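Local coordinates for PixA inclusion body protein (Burkholderia cenocepacia, PDB 4LZK) that is of unknown function but belongs to the PixA family of bacterial inclusion body proteins, with a beta-sandwich fold consistent with its cupredoxin-related clan, at residues C[20-25]-C[180-185]; C[30-35]-C[162-167]; C[74-79]-C[109-114]. All blocks are in the same frame, centred on the assembly; numbering follows the deposited sequence.

Contact 1 of 3, residues C[20-25]-C[180-185]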
# COMPACT_ATOMS: atom_id res chain seq x y z
N ILE C 20 -7.88 16.96 13.05
CA ILE C 20 -7.06 15.86 12.63
C ILE C 20 -5.68 16.01 13.29
O ILE C 20 -5.11 17.05 13.28
CB ILE C 20 -6.86 15.95 11.13
CG1 ILE C 20 -8.24 15.92 10.46
CG2 ILE C 20 -6.02 14.78 10.68
CD1 ILE C 20 -8.14 16.47 9.04
N GLN C 21 -5.23 14.98 13.93
CA GLN C 21 -3.91 15.00 14.46
C GLN C 21 -2.95 14.33 13.51
O GLN C 21 -3.19 13.22 13.00
CB GLN C 21 -3.92 14.21 15.80
CG GLN C 21 -4.83 14.71 16.91
CD GLN C 21 -5.09 13.57 17.93
OE1 GLN C 21 -5.67 12.50 17.58
NE2 GLN C 21 -4.71 13.79 19.14
N ILE C 22 -1.77 14.96 13.32
CA ILE C 22 -0.85 14.44 12.39
C ILE C 22 0.47 14.24 13.13
O ILE C 22 0.86 15.12 13.82
CB ILE C 22 -0.64 15.36 11.14
CG1 ILE C 22 -1.92 15.64 10.35
CG2 ILE C 22 0.45 14.80 10.25
CD1 ILE C 22 -1.74 16.79 9.35
N LEU C 23 1.13 13.08 12.97
CA LEU C 23 2.42 12.80 13.55
C LEU C 23 3.44 12.50 12.48
O LEU C 23 3.31 11.53 11.66
CB LEU C 23 2.34 11.68 14.62
CG LEU C 23 3.61 11.47 15.46
CD1 LEU C 23 3.86 12.68 16.35
CD2 LEU C 23 3.47 10.17 16.24
N ALA C 24 4.53 13.25 12.48
CA ALA C 24 5.63 12.94 11.64
C ALA C 24 6.66 12.20 12.47
O ALA C 24 7.04 12.67 13.50
CB ALA C 24 6.28 14.19 10.95
N VAL C 25 7.05 11.03 11.97
CA VAL C 25 8.02 10.17 12.64
C VAL C 25 9.28 10.06 11.78
O VAL C 25 9.23 9.49 10.71
CB VAL C 25 7.43 8.79 12.93
CG1 VAL C 25 8.47 7.83 13.57
CG2 VAL C 25 6.18 8.96 13.80
N TRP C 180 11.51 18.67 5.03
CA TRP C 180 10.95 17.78 4.03
C TRP C 180 9.66 18.41 3.50
O TRP C 180 9.08 19.35 4.12
CB TRP C 180 10.65 16.44 4.58
CG TRP C 180 9.35 16.29 5.37
CD1 TRP C 180 8.15 15.87 4.86
CD2 TRP C 180 9.12 16.52 6.76
NE1 TRP C 180 7.24 15.80 5.81
CE2 TRP C 180 7.74 16.25 7.00
CE3 TRP C 180 9.91 16.93 7.82
CZ2 TRP C 180 7.16 16.37 8.27
CZ3 TRP C 180 9.33 17.05 9.07
CH2 TRP C 180 7.97 16.79 9.30
N VAL C 181 9.20 17.93 2.35
CA VAL C 181 8.02 18.45 1.76
C VAL C 181 7.00 17.37 1.74
O VAL C 181 7.33 16.21 1.40
CB VAL C 181 8.32 18.93 0.34
CG1 VAL C 181 7.12 19.40 -0.40
CG2 VAL C 181 9.40 19.99 0.37
N TRP C 182 5.76 17.71 2.06
CA TRP C 182 4.66 16.80 2.03
C TRP C 182 3.52 17.44 1.29
O TRP C 182 3.57 18.64 1.00
CB TRP C 182 4.30 16.37 3.45
CG TRP C 182 4.05 17.39 4.47
CD1 TRP C 182 4.95 18.13 5.15
CD2 TRP C 182 2.75 17.73 5.03
NE1 TRP C 182 4.32 18.98 6.05
CE2 TRP C 182 2.98 18.74 6.03
CE3 TRP C 182 1.45 17.31 4.77
CZ2 TRP C 182 1.97 19.33 6.72
CZ3 TRP C 182 0.42 17.88 5.47
CH2 TRP C 182 0.68 18.90 6.45
N GLN C 183 2.48 16.69 1.01
CA GLN C 183 1.42 17.14 0.11
C GLN C 183 0.04 16.92 0.73
O GLN C 183 -0.22 15.92 1.43
CB GLN C 183 1.48 16.35 -1.25
CG GLN C 183 2.86 16.29 -1.85
CD GLN C 183 2.99 15.36 -3.06
OE1 GLN C 183 2.44 14.27 -3.07
NE2 GLN C 183 3.73 15.80 -4.07
N ALA C 184 -0.84 17.88 0.50
CA ALA C 184 -2.16 17.85 1.05
C ALA C 184 -3.13 18.56 0.06
O ALA C 184 -2.68 19.30 -0.84
CB ALA C 184 -2.16 18.52 2.39
N ALA C 185 -4.43 18.28 0.17
CA ALA C 185 -5.49 18.84 -0.63
C ALA C 185 -6.75 18.92 0.22
O ALA C 185 -6.99 18.13 1.12
CB ALA C 185 -5.79 17.98 -1.85
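Ala-24 and Trp-180 make the tight half of this contact. The methyl CB of Ala-24 sits 3.5 Å from CH2 of Trp-180 and is nearly as close to CZ2, so it is the six-membered part of the indole that meets the alanine, obliquely. Trp-180 gets there by placing CG between its backbone N and carbonyl carbon (chi1 81°), with the benzo ring leading. The indole has a long way to reach, since the two backbones stay far apart: the CA atoms of Ala-24 and Trp-182 are 10.4 Å from each other.

The looser half is Ile-22 against Trp-182. Here the terminal methyl CD1 of Ile-22 comes only within 4.3 Å of CH2 of Trp-182, again obliquely. Nothing polar passes between the segments, but NE1 of Trp-182 is hydrogen-bonded to Thr-160 on the adjoining strand, which helps fix how its indole is turned. All four residues are buried.

These side chains fill the interior of a beta sandwich, where strand 19-26 of one sheet faces strand 172-186 of the other. Met-55 of strand 53-57 touches Ile-22 and both tryptophans, while Leu-74 of strand 72-76 packs on Ile-22 as well.

Contact 2 of 3, residues C[30-35]-C[162-167]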
# COMPACT_ATOMS: atom_id res chain seq x y z
N TYR C 30 18.88 7.28 9.85
CA TYR C 30 19.02 7.36 8.44
C TYR C 30 19.53 8.74 8.00
O TYR C 30 20.45 8.85 7.13
CB TYR C 30 17.70 7.05 7.76
CG TYR C 30 17.85 7.18 6.28
CD1 TYR C 30 18.94 6.58 5.65
CD2 TYR C 30 16.99 7.96 5.51
CE1 TYR C 30 19.15 6.72 4.30
CE2 TYR C 30 17.19 8.10 4.15
CZ TYR C 30 18.27 7.47 3.55
OH TYR C 30 18.51 7.57 2.20
N ILE C 31 18.96 9.80 8.58
CA ILE C 31 19.39 11.15 8.27
C ILE C 31 20.87 11.37 8.58
O ILE C 31 21.64 11.94 7.81
CB ILE C 31 18.63 12.21 9.14
CG1 ILE C 31 17.12 12.11 8.97
CG2 ILE C 31 19.04 13.60 8.78
CD1 ILE C 31 16.74 11.93 7.60
N LYS C 32 21.26 10.94 9.74
CA LYS C 32 22.62 11.17 10.21
C LYS C 32 23.62 10.45 9.29
O LYS C 32 24.69 11.00 9.01
CB LYS C 32 22.78 10.69 11.68
CG LYS C 32 22.27 11.69 12.68
CD LYS C 32 22.51 11.30 14.16
CE LYS C 32 22.14 9.88 14.43
NZ LYS C 32 22.19 9.48 15.88
N ARG C 33 23.27 9.25 8.83
CA ARG C 33 24.11 8.53 7.86
C ARG C 33 24.12 9.18 6.47
O ARG C 33 25.13 9.23 5.79
CB ARG C 33 23.65 7.06 7.69
CG ARG C 33 23.93 6.16 8.88
CD ARG C 33 23.65 4.70 8.54
NE ARG C 33 22.24 4.52 8.21
CZ ARG C 33 21.28 4.19 9.06
NH1 ARG C 33 21.54 4.01 10.36
NH2 ARG C 33 20.05 4.05 8.59
N SER C 34 22.98 9.62 6.02
CA SER C 34 22.92 10.15 4.64
C SER C 34 23.25 11.65 4.53
O SER C 34 23.52 12.11 3.42
CB SER C 34 21.58 9.81 3.99
OG SER C 34 20.56 10.44 4.73
N HIS C 35 23.21 12.40 5.64
CA HIS C 35 23.49 13.82 5.69
C HIS C 35 24.46 14.18 6.76
O HIS C 35 24.10 14.89 7.71
CB HIS C 35 22.20 14.65 5.89
CG HIS C 35 21.24 14.47 4.76
ND1 HIS C 35 20.33 13.44 4.73
CD2 HIS C 35 21.13 15.12 3.59
CE1 HIS C 35 19.64 13.51 3.60
NE2 HIS C 35 20.10 14.52 2.89
N PHE C 162 12.79 21.09 10.76
CA PHE C 162 12.99 20.56 12.09
C PHE C 162 14.45 20.55 12.45
O PHE C 162 15.34 20.50 11.62
CB PHE C 162 12.40 19.16 12.22
CG PHE C 162 13.14 18.07 11.46
CD1 PHE C 162 12.81 17.76 10.12
CD2 PHE C 162 14.09 17.26 12.08
CE1 PHE C 162 13.44 16.76 9.46
CE2 PHE C 162 14.73 16.26 11.37
CZ PHE C 162 14.40 16.00 10.08
N ALA C 163 14.69 20.61 13.76
CA ALA C 163 16.07 20.50 14.27
C ALA C 163 16.28 19.08 14.71
O ALA C 163 15.41 18.48 15.37
CB ALA C 163 16.28 21.44 15.45
N LEU C 164 17.40 18.50 14.32
CA LEU C 164 17.78 17.19 14.78
C LEU C 164 18.87 17.35 15.89
O LEU C 164 19.98 17.88 15.65
CB LEU C 164 18.27 16.40 13.59
CG LEU C 164 18.27 14.91 13.70
CD1 LEU C 164 18.64 14.29 12.41
CD2 LEU C 164 19.19 14.41 14.75
N TYR C 165 18.55 16.88 17.09
CA TYR C 165 19.53 16.96 18.20
C TYR C 165 20.02 15.58 18.50
O TYR C 165 19.26 14.60 18.35
CB TYR C 165 18.91 17.57 19.46
CG TYR C 165 18.63 19.00 19.35
CD1 TYR C 165 19.60 19.96 19.63
CD2 TYR C 165 17.38 19.42 18.94
CE1 TYR C 165 19.31 21.30 19.50
CE2 TYR C 165 17.09 20.72 18.83
CZ TYR C 165 18.06 21.66 19.07
OH TYR C 165 17.71 22.97 18.91
N THR C 166 21.32 15.42 18.83
CA THR C 166 21.71 14.11 19.26
C THR C 166 21.90 14.09 20.77
O THR C 166 22.14 15.11 21.38
CB THR C 166 23.01 13.55 18.61
OG1 THR C 166 24.04 14.55 18.63
CG2 THR C 166 22.73 13.07 17.20
N ARG C 167 21.79 12.90 21.33
CA ARG C 167 21.97 12.66 22.78
C ARG C 167 23.37 12.25 22.97
O ARG C 167 23.78 11.21 22.42
CB ARG C 167 21.11 11.48 23.29
CG ARG C 167 21.27 11.23 24.79
CD ARG C 167 20.87 9.84 25.24
NE ARG C 167 20.82 9.74 26.70
CZ ARG C 167 19.72 9.90 27.44
NH1 ARG C 167 18.54 10.11 26.84
NH2 ARG C 167 19.77 9.79 28.78
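A single methyl of Leu-164, CD1, rests against the branch point of Ile-31 and provides the apolar side of this contact. CG2 of Ile-31, the branch anti to the backbone N, lies 3.7 Å from CD1 of Leu-164, and CB of Ile-31 follows at 3.9 Å. The same CD1 just reaches CG of Lys-32.

Further along the strand the lysine touches with its aliphatic stem: CD of Lys-32 is 3.5 Å from CG2 of Thr-166, the two side chains crossing at a slant. The chain of Lys-32 bends at chi3 (-47°), and NZ of Lys-32 ends 3.9 Å from CG2 of Thr-166.

In the fold, helix 28-34 follows directly on strand 19-26 of one sheet of the sandwich and lies across strand 154-167 of the other. The two short axes are almost perpendicular (92°) and come as near as 10.9 Å.

Of the charged and polar groups, NZ of Lys-32 forms a salt bridge with Asp-95, a residue that Thr-166 also touches. Within the helix, Tyr-30 O accepts from both N and OG of Ser-34. OG of Ser-34, 2.9 Å from O of Tyr-30, approaches from above the carbonyl plane, 36° out of it.

Contact 3 of 3, residues C[74-79]-C[109-114]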
# COMPACT_ATOMS: atom_id res chain seq x y z
N LEU C 74 -2.34 13.91 2.09
CA LEU C 74 -3.52 14.10 2.93
C LEU C 74 -4.63 14.73 2.10
O LEU C 74 -4.40 15.63 1.30
CB LEU C 74 -3.19 15.06 4.06
CG LEU C 74 -4.24 15.33 5.10
CD1 LEU C 74 -4.66 14.12 5.93
CD2 LEU C 74 -3.77 16.48 6.02
N LYS C 75 -5.83 14.22 2.27
CA LYS C 75 -6.99 14.84 1.61
C LYS C 75 -8.00 15.08 2.64
O LYS C 75 -8.39 14.17 3.33
CB LYS C 75 -7.57 13.95 0.54
CG LYS C 75 -6.67 13.84 -0.64
CD LYS C 75 -6.96 12.59 -1.37
CE LYS C 75 -6.61 12.67 -2.84
NZ LYS C 75 -7.81 13.17 -3.57
N LEU C 76 -8.47 16.31 2.77
CA LEU C 76 -9.44 16.58 3.81
C LEU C 76 -10.50 17.65 3.37
O LEU C 76 -10.54 18.02 2.22
CB LEU C 76 -8.71 16.94 5.10
CG LEU C 76 -8.17 18.37 5.34
CD1 LEU C 76 -7.09 18.40 6.45
CD2 LEU C 76 -7.65 19.07 4.16
N ASN C 77 -11.35 18.05 4.28
CA ASN C 77 -12.41 19.02 3.99
C ASN C 77 -12.00 20.45 4.33
O ASN C 77 -11.42 20.68 5.40
CB ASN C 77 -13.72 18.66 4.72
CG ASN C 77 -14.04 17.18 4.65
OD1 ASN C 77 -14.73 16.74 3.71
ND2 ASN C 77 -13.54 16.38 5.68
N VAL C 78 -12.27 21.42 3.44
CA VAL C 78 -12.20 22.80 3.89
C VAL C 78 -12.94 22.96 5.23
O VAL C 78 -14.08 22.52 5.38
CB VAL C 78 -12.80 23.75 2.83
CG1 VAL C 78 -12.92 25.17 3.36
CG2 VAL C 78 -12.01 23.67 1.59
N GLY C 79 -12.35 23.62 6.18
CA GLY C 79 -12.90 23.67 7.51
C GLY C 79 -12.16 22.84 8.56
O GLY C 79 -12.16 23.19 9.72
N GLN C 109 -2.73 28.19 -1.27
CA GLN C 109 -2.64 28.26 0.22
C GLN C 109 -3.87 27.57 0.77
O GLN C 109 -4.79 28.20 1.22
CB GLN C 109 -2.53 29.73 0.72
CG GLN C 109 -1.91 29.88 2.11
CD GLN C 109 -2.07 31.25 2.74
OE1 GLN C 109 -3.13 31.86 2.63
NE2 GLN C 109 -1.04 31.71 3.50
N VAL C 110 -3.91 26.24 0.69
CA VAL C 110 -4.97 25.51 1.26
C VAL C 110 -5.04 25.70 2.80
O VAL C 110 -6.05 25.89 3.34
CB VAL C 110 -4.71 24.02 1.00
CG1 VAL C 110 -5.66 23.13 1.78
CG2 VAL C 110 -4.81 23.76 -0.51
N PHE C 111 -3.92 25.68 3.46
CA PHE C 111 -3.91 25.80 4.91
C PHE C 111 -3.54 27.26 5.26
O PHE C 111 -2.68 27.90 4.60
CB PHE C 111 -2.88 24.88 5.54
CG PHE C 111 -3.31 23.43 5.50
CD1 PHE C 111 -4.24 22.94 6.37
CD2 PHE C 111 -2.82 22.61 4.52
CE1 PHE C 111 -4.69 21.65 6.28
CE2 PHE C 111 -3.25 21.32 4.39
CZ PHE C 111 -4.18 20.82 5.31
N ALA C 112 -4.08 27.70 6.39
CA ALA C 112 -3.67 28.96 6.98
C ALA C 112 -2.26 28.80 7.42
O ALA C 112 -1.81 27.64 7.49
CB ALA C 112 -4.52 29.28 8.13
N PRO C 113 -1.51 29.89 7.59
CA PRO C 113 -0.18 29.78 8.19
C PRO C 113 -0.32 29.09 9.60
O PRO C 113 -1.35 29.25 10.28
CB PRO C 113 0.27 31.22 8.36
CG PRO C 113 -0.53 31.99 7.37
CD PRO C 113 -1.80 31.28 7.15
N PHE C 114 0.66 28.31 9.97
CA PHE C 114 0.59 27.48 11.16
C PHE C 114 0.94 28.23 12.41
O PHE C 114 1.73 29.15 12.39
CB PHE C 114 1.53 26.25 11.02
CG PHE C 114 0.94 25.15 10.14
CD1 PHE C 114 0.79 25.34 8.79
CD2 PHE C 114 0.50 23.95 10.72
CE1 PHE C 114 0.21 24.36 8.04
CE2 PHE C 114 -0.01 22.95 9.96
CZ PHE C 114 -0.16 23.17 8.59
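The ring of Phe-111 meets Leu-76 near one end of the beta sandwich, where the chain passes from sheet to sheet. Strand 72-76 runs out into the turn that leads to strand 81-88 of the facing sheet, and 109-114 belongs to the connection that carries the chain from strand 96-105 to strand 115-120, likewise in the other sheet.

The contact itself is wholly apolar. Leu-76 and Phe-111 reach for each other from opposite directions, and the leucine presents both methyls: CD1 of Leu-76 lies at the ring edge, close to the ring plane, 4.0 Å from CZ of Phe-111, and CD2 of Leu-76 is 4.1 Å from that same CZ. Leu-74 adds a lighter touch: CD2 of Leu-74 lies obliquely 4.4 Å from CZ of Phe-111. Phe-111 brings the far end of its ring to the leucines with CG anti to the carbonyl carbon (chi1 -73°). These three residues are buried.

Hydrogen bonds hold the backbones on either segment but do not join the two. N of Phe-111 donates to the carboxylate of Glu-156, which helps to fix the loop that carries the ring, and O of Leu-76 is bonded to the hydroxyl of Tyr-157 of a neighbouring subunit.

The phenyl ring also has company from its own segment: CG1 of Val-110 sits 3.9 Å above one face of the Phe-111 ring, displaced toward the rim.

Strand 172-186 ties the three contacts together. Contact 1 uses it directly; strand 154-167 of contact 2 and strand 72-76 of contact 3 are its neighbours in the sheet. Contacts 1 and 3, centres 11 Å apart, join through main-chain pairing (Ala-185 N to Leu-74 O, 2.9 Å, a probable hydrogen bond) and through packing of Ala-184 CB on Phe-111 CE2 at 3.6 Å. Contacts 1 and 2, 19 Å apart by centres, meet where Trp-180 CZ3 lies 3.7 Å from Phe-162 CD1. Contacts 2 and 3 flank the centre of the chain, about 29 Å between centres, without touching. In sequence, contact 3 is nested within contact 2, and contact 2 within contact 1.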